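Local coordinates for protein putative dimetal phosphatase (Danio rerio, PDB 2NXF) that probably hydrolyses ADP-ribose and CDP-alcohols such as CDP-choline at a dinuclear metal centre of the calcineurin-like phosphoesterase type, at residues 190-201 against 237-248. Sequence-based numbering, arbitrary orientation.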
loop_
_atom_site.group_PDB
_atom_site.type_symbol
_atom_site.label_atom_id
_atom_site.label_comp_id
_atom_site.label_asym_id
_atom_site.label_seq_id
_atom_site.Cartn_x
_atom_site.Cartn_y
_atom_site.Cartn_z
ATOM N N LEU A 190 -11.030 -12.959 -11.990
ATOM C CA LEU A 190 -10.557 -12.576 -10.652
ATOM C C LEU A 190 -9.722 -13.635 -9.926
ATOM O O LEU A 190 -9.016 -13.305 -8.967
ATOM C CB LEU A 190 -11.725 -12.113 -9.758
ATOM C CG LEU A 190 -12.633 -10.982 -10.260
ATOM C CD1 LEU A 190 -13.745 -10.713 -9.257
ATOM C CD2 LEU A 190 -11.853 -9.697 -10.527
ATOM N N GLU A 191 -9.792 -14.893 -10.372
ATOM C CA GLU A 191 -9.007 -15.965 -9.720
ATOM C C GLU A 191 -7.505 -15.808 -9.931
ATOM O O GLU A 191 -6.715 -16.464 -9.252
ATOM C CB GLU A 191 -9.439 -17.366 -10.195
ATOM C CG GLU A 191 -10.773 -17.856 -9.630
ATOM C CD GLU A 191 -10.708 -18.249 -8.158
ATOM O OE1 GLU A 191 -9.916 -19.148 -7.792
ATOM O OE2 GLU A 191 -11.475 -17.671 -7.364
ATOM N N GLN A 192 -7.113 -14.938 -10.871
ATOM C CA GLN A 192 -5.697 -14.590 -11.057
ATOM C C GLN A 192 -5.024 -14.107 -9.771
ATOM O O GLN A 192 -3.807 -14.250 -9.613
ATOM C CB GLN A 192 -5.552 -13.483 -12.096
ATOM C CG GLN A 192 -5.951 -13.860 -13.505
ATOM C CD GLN A 192 -5.719 -12.696 -14.451
ATOM O OE1 GLN A 192 -4.575 -12.396 -14.799
ATOM N NE2 GLN A 192 -6.795 -12.018 -14.846
ATOM N N ARG A 193 -5.814 -13.541 -8.861
ATOM C CA ARG A 193 -5.276 -12.926 -7.637
ATOM C C ARG A 193 -4.643 -13.924 -6.673
ATOM O O ARG A 193 -3.912 -13.528 -5.763
ATOM C CB ARG A 193 -6.361 -12.121 -6.908
ATOM C CG ARG A 193 -7.413 -12.966 -6.191
ATOM C CD ARG A 193 -8.551 -12.060 -5.688
ATOM N NE ARG A 193 -9.531 -12.769 -4.870
ATOM C CZ ARG A 193 -10.543 -13.501 -5.341
ATOM N NH1 ARG A 193 -10.718 -13.682 -6.659
ATOM N NH2 ARG A 193 -11.397 -14.079 -4.493
ATOM N N PHE A 194 -4.943 -15.218 -6.852
ATOM C CA PHE A 194 -4.429 -16.235 -5.935
ATOM C C PHE A 194 -3.019 -16.660 -6.314
ATOM O O PHE A 194 -2.790 -17.750 -6.871
ATOM C CB PHE A 194 -5.399 -17.425 -5.839
ATOM C CG PHE A 194 -6.658 -17.084 -5.077
ATOM C CD1 PHE A 194 -6.618 -16.899 -3.692
ATOM C CD2 PHE A 194 -7.866 -16.913 -5.743
ATOM C CE1 PHE A 194 -7.772 -16.565 -2.984
ATOM C CE2 PHE A 194 -9.028 -16.582 -5.043
ATOM C CZ PHE A 194 -8.980 -16.415 -3.664
ATOM N N VAL A 195 -2.090 -15.768 -5.981
ATOM C CA VAL A 195 -0.664 -15.919 -6.223
ATOM C C VAL A 195 0.088 -15.561 -4.945
ATOM O O VAL A 195 -0.444 -14.844 -4.089
ATOM C CB VAL A 195 -0.156 -15.002 -7.382
ATOM C CG1 VAL A 195 -0.668 -15.527 -8.716
ATOM C CG2 VAL A 195 -0.574 -13.542 -7.172
ATOM N N LYS A 196 1.315 -16.066 -4.846
ATOM C CA LYS A 196 2.177 -15.960 -3.671
ATOM C C LYS A 196 2.570 -14.511 -3.358
ATOM O O LYS A 196 2.870 -14.172 -2.200
ATOM C CB LYS A 196 3.429 -16.813 -3.937
ATOM C CG LYS A 196 4.386 -16.989 -2.795
ATOM C CD LYS A 196 5.543 -17.883 -3.243
ATOM C CE LYS A 196 6.740 -17.721 -2.333
ATOM N NZ LYS A 196 7.822 -18.715 -2.646
ATOM N N PHE A 197 2.568 -13.648 -4.380
ATOM C CA PHE A 197 2.937 -12.247 -4.138
ATOM C C PHE A 197 1.776 -11.373 -3.629
ATOM O O PHE A 197 1.953 -10.180 -3.424
ATOM C CB PHE A 197 3.645 -11.628 -5.347
ATOM C CG PHE A 197 2.847 -11.616 -6.628
ATOM C CD1 PHE A 197 1.910 -10.596 -6.878
ATOM C CD2 PHE A 197 3.099 -12.562 -7.633
ATOM C CE1 PHE A 197 1.209 -10.529 -8.100
ATOM C CE2 PHE A 197 2.403 -12.507 -8.874
ATOM C CZ PHE A 197 1.469 -11.500 -9.104
ATOM N N ASN A 198 0.601 -11.987 -3.447
ATOM C CA ASN A 198 -0.525 -11.342 -2.797
ATOM C C ASN A 198 -0.786 -11.917 -1.406
ATOM O O ASN A 198 -0.042 -12.764 -0.906
ATOM C CB ASN A 198 -1.787 -11.418 -3.669
ATOM C CG ASN A 198 -1.650 -10.632 -4.946
ATOM O OD1 ASN A 198 -0.853 -9.678 -5.031
ATOM N ND2 ASN A 198 -2.445 -10.995 -5.947
ATOM N N GLY A 199 -1.856 -11.445 -0.794
ATOM C CA GLY A 199 -2.205 -11.849 0.549
ATOM C C GLY A 199 -3.595 -11.364 0.857
ATOM O O GLY A 199 -4.260 -10.758 0.010
ATOM N N GLY A 200 -4.028 -11.648 2.076
ATOM C CA GLY A 200 -5.331 -11.207 2.518
ATOM C C GLY A 200 -5.351 -10.673 3.938
ATOM O O GLY A 200 -4.317 -10.618 4.632
ATOM N N PHE A 201 -6.565 -10.332 4.373
ATOM C CA PHE A 201 -6.783 -9.718 5.685
ATOM C C PHE A 201 -7.490 -10.728 6.591
ATOM O O PHE A 201 -8.546 -11.273 6.230
ATOM C CB PHE A 201 -7.647 -8.459 5.514
ATOM C CG PHE A 201 -7.108 -7.493 4.477
ATOM C CD1 PHE A 201 -6.197 -6.484 4.835
ATOM C CD2 PHE A 201 -7.518 -7.590 3.136
ATOM C CE1 PHE A 201 -5.688 -5.581 3.878
ATOM C CE2 PHE A 201 -7.006 -6.694 2.150
ATOM C CZ PHE A 201 -6.104 -5.673 2.523
ATOM N N ASP A 237 -5.675 -4.259 -11.858
ATOM C CA ASP A 237 -5.695 -5.529 -12.580
ATOM C C ASP A 237 -6.051 -6.657 -11.593
ATOM O O ASP A 237 -5.599 -6.632 -10.447
ATOM C CB ASP A 237 -4.338 -5.791 -13.228
ATOM C CG ASP A 237 -4.368 -6.984 -14.164
ATOM O OD1 ASP A 237 -4.236 -8.138 -13.698
ATOM O OD2 ASP A 237 -4.554 -6.792 -15.393
ATOM N N PRO A 238 -6.867 -7.641 -12.029
ATOM C CA PRO A 238 -7.258 -8.747 -11.133
ATOM C C PRO A 238 -6.065 -9.457 -10.477
ATOM O O PRO A 238 -6.178 -9.901 -9.337
ATOM C CB PRO A 238 -7.978 -9.725 -12.056
ATOM C CG PRO A 238 -8.398 -8.948 -13.214
ATOM C CD PRO A 238 -7.478 -7.775 -13.364
ATOM N N ILE A 239 -4.929 -9.540 -11.167
ATOM C CA ILE A 239 -3.783 -10.243 -10.584
ATOM C C ILE A 239 -3.228 -9.531 -9.363
ATOM O O ILE A 239 -2.441 -10.117 -8.615
ATOM C CB ILE A 239 -2.649 -10.533 -11.600
ATOM C CG1 ILE A 239 -1.781 -11.714 -11.101
ATOM C CG2 ILE A 239 -1.825 -9.267 -11.878
ATOM C CD1 ILE A 239 -0.843 -12.313 -12.165
ATOM N N CYS A 240 -3.609 -8.257 -9.179
ATOM C CA CYS A 240 -3.073 -7.457 -8.077
ATOM C C CYS A 240 -3.986 -7.363 -6.858
ATOM O O CYS A 240 -3.637 -6.712 -5.873
ATOM C CB CYS A 240 -2.757 -6.046 -8.572
ATOM S SG CYS A 240 -1.419 -6.052 -9.748
ATOM N N LEU A 241 -5.158 -7.985 -6.911
ATOM C CA LEU A 241 -6.142 -7.810 -5.814
ATOM C C LEU A 241 -5.804 -8.669 -4.599
ATOM O O LEU A 241 -5.266 -9.789 -4.746
ATOM C CB LEU A 241 -7.540 -8.240 -6.298
ATOM C CG LEU A 241 -8.139 -7.393 -7.426
ATOM C CD1 LEU A 241 -9.347 -8.088 -8.055
ATOM C CD2 LEU A 241 -8.497 -6.002 -6.879
ATOM N N ALA A 242 -6.168 -8.177 -3.417
ATOM C CA ALA A 242 -6.114 -8.998 -2.191
ATOM C C ALA A 242 -6.894 -10.290 -2.337
ATOM O O ALA A 242 -7.937 -10.346 -2.998
ATOM C CB ALA A 242 -6.648 -8.235 -0.989
ATOM N N TRP A 243 -6.389 -11.343 -1.704
ATOM C CA TRP A 243 -7.072 -12.637 -1.754
ATOM C C TRP A 243 -8.563 -12.576 -1.393
ATOM O O TRP A 243 -9.410 -13.141 -2.104
ATOM C CB TRP A 243 -6.389 -13.649 -0.828
ATOM C CG TRP A 243 -5.009 -14.085 -1.255
ATOM C CD1 TRP A 243 -4.385 -13.881 -2.462
ATOM C CD2 TRP A 243 -4.099 -14.844 -0.457
ATOM N NE1 TRP A 243 -3.127 -14.459 -2.449
ATOM C CE2 TRP A 243 -2.923 -15.036 -1.217
ATOM C CE3 TRP A 243 -4.160 -15.361 0.849
ATOM C CZ2 TRP A 243 -1.813 -15.767 -0.731
ATOM C CZ3 TRP A 243 -3.055 -16.064 1.339
ATOM C CH2 TRP A 243 -1.903 -16.264 0.551
ATOM N N ASN A 244 -8.868 -11.886 -0.296
ATOM C CA ASN A 244 -10.254 -11.762 0.144
ATOM C C ASN A 244 -10.752 -10.343 -0.064
ATOM O O ASN A 244 -11.383 -9.765 0.809
ATOM C CB ASN A 244 -10.453 -12.266 1.596
ATOM C CG ASN A 244 -9.634 -11.487 2.616
ATOM O OD1 ASN A 244 -8.608 -10.896 2.296
ATOM N ND2 ASN A 244 -10.091 -11.510 3.872
ATOM N N HIS A 245 -10.500 -9.810 -1.260
ATOM C CA HIS A 245 -10.860 -8.417 -1.554
ATOM C C HIS A 245 -12.364 -8.164 -1.333
ATOM O O HIS A 245 -12.741 -7.091 -0.863
ATOM C CB HIS A 245 -10.433 -8.024 -2.983
ATOM C CG HIS A 245 -11.236 -8.695 -4.061
ATOM N ND1 HIS A 245 -12.215 -8.047 -4.788
ATOM C CD2 HIS A 245 -11.223 -9.971 -4.510
ATOM C CE1 HIS A 245 -12.758 -8.892 -5.645
ATOM N NE2 HIS A 245 -12.177 -10.067 -5.495
ATOM N N GLU A 246 -13.213 -9.139 -1.653
ATOM C CA GLU A 246 -14.658 -8.940 -1.538
ATOM C C GLU A 246 -15.080 -8.784 -0.068
ATOM O O GLU A 246 -16.024 -8.042 0.243
ATOM C CB GLU A 246 -15.412 -10.080 -2.231
ATOM C CG GLU A 246 -16.874 -9.795 -2.514
ATOM C CD GLU A 246 -17.099 -8.624 -3.484
ATOM O OE1 GLU A 246 -18.021 -7.821 -3.234
ATOM O OE2 GLU A 246 -16.370 -8.502 -4.487
ATOM N N ALA A 247 -14.363 -9.461 0.828
ATOM C CA ALA A 247 -14.618 -9.335 2.269
ATOM C C ALA A 247 -14.347 -7.907 2.729
ATOM O O ALA A 247 -15.086 -7.358 3.557
ATOM C CB ALA A 247 -13.763 -10.332 3.055
ATOM N N VAL A 248 -13.312 -7.296 2.155
ATOM C CA VAL A 248 -12.989 -5.890 2.457
ATOM C C VAL A 248 -14.075 -4.970 1.912
ATOM O O VAL A 248 -14.554 -4.078 2.624
ATOM C CB VAL A 248 -11.619 -5.467 1.912
ATOM C CG1 VAL A 248 -11.289 -4.025 2.367
ATOM C CG2 VAL A 248 -10.533 -6.398 2.442
HETATM O O HOH W 1 -3.666 -9.951 -15.518
HETATM O O HOH W 2 -11.702 -14.909 -1.559
#
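The indole of Trp-243 lies between the backbone of 198-200 and the ring of Phe-194: Gly-199 CA sits 3.8 Å from the centroid of the Trp-243 five-membered ring, a CH-pi contact, while Phe-194 CD1 approaches the opposite face. At its edge, Trp-243 NE1 donates in the ring plane to Val-195 O (3.2 Å), and Trp-243 N bonds to Gly-199 O. With CG in the crowded position between N and carbonyl carbon (chi1 73°) and the chain extended beyond, Arg-193 sends NE to Trp-243 O (2.8 Å), 41° above that carbonyl's plane; Phe-194 CE2 lies over the centre of one guanidinium face, while the nearly perpendicular His-245 ring brings CD2 to the rim of the other. Replacing this arginine by alanine is likely to leave Trp-243 O leaning on its water and to open a gap between Phe-194 and His-245. Asn-244 OD1 accepts from Phe-201 N while ND2 donates to Phe-201 O. Toward solvent the fit loosens: Leu-190 CD2 meets Leu-241 CD1 at 3.9 Å, and a water links Gln-192 OE1 to Asp-237 OD1. Asn-198 ND2 donates to Ile-239 O (2.8 Å) and Arg-193 O, while its OD1 accepts from zinc ligand His-265, a second-shell arrangement joining these loops to the dinuclear site of a calcineurin-like metallophosphoesterase.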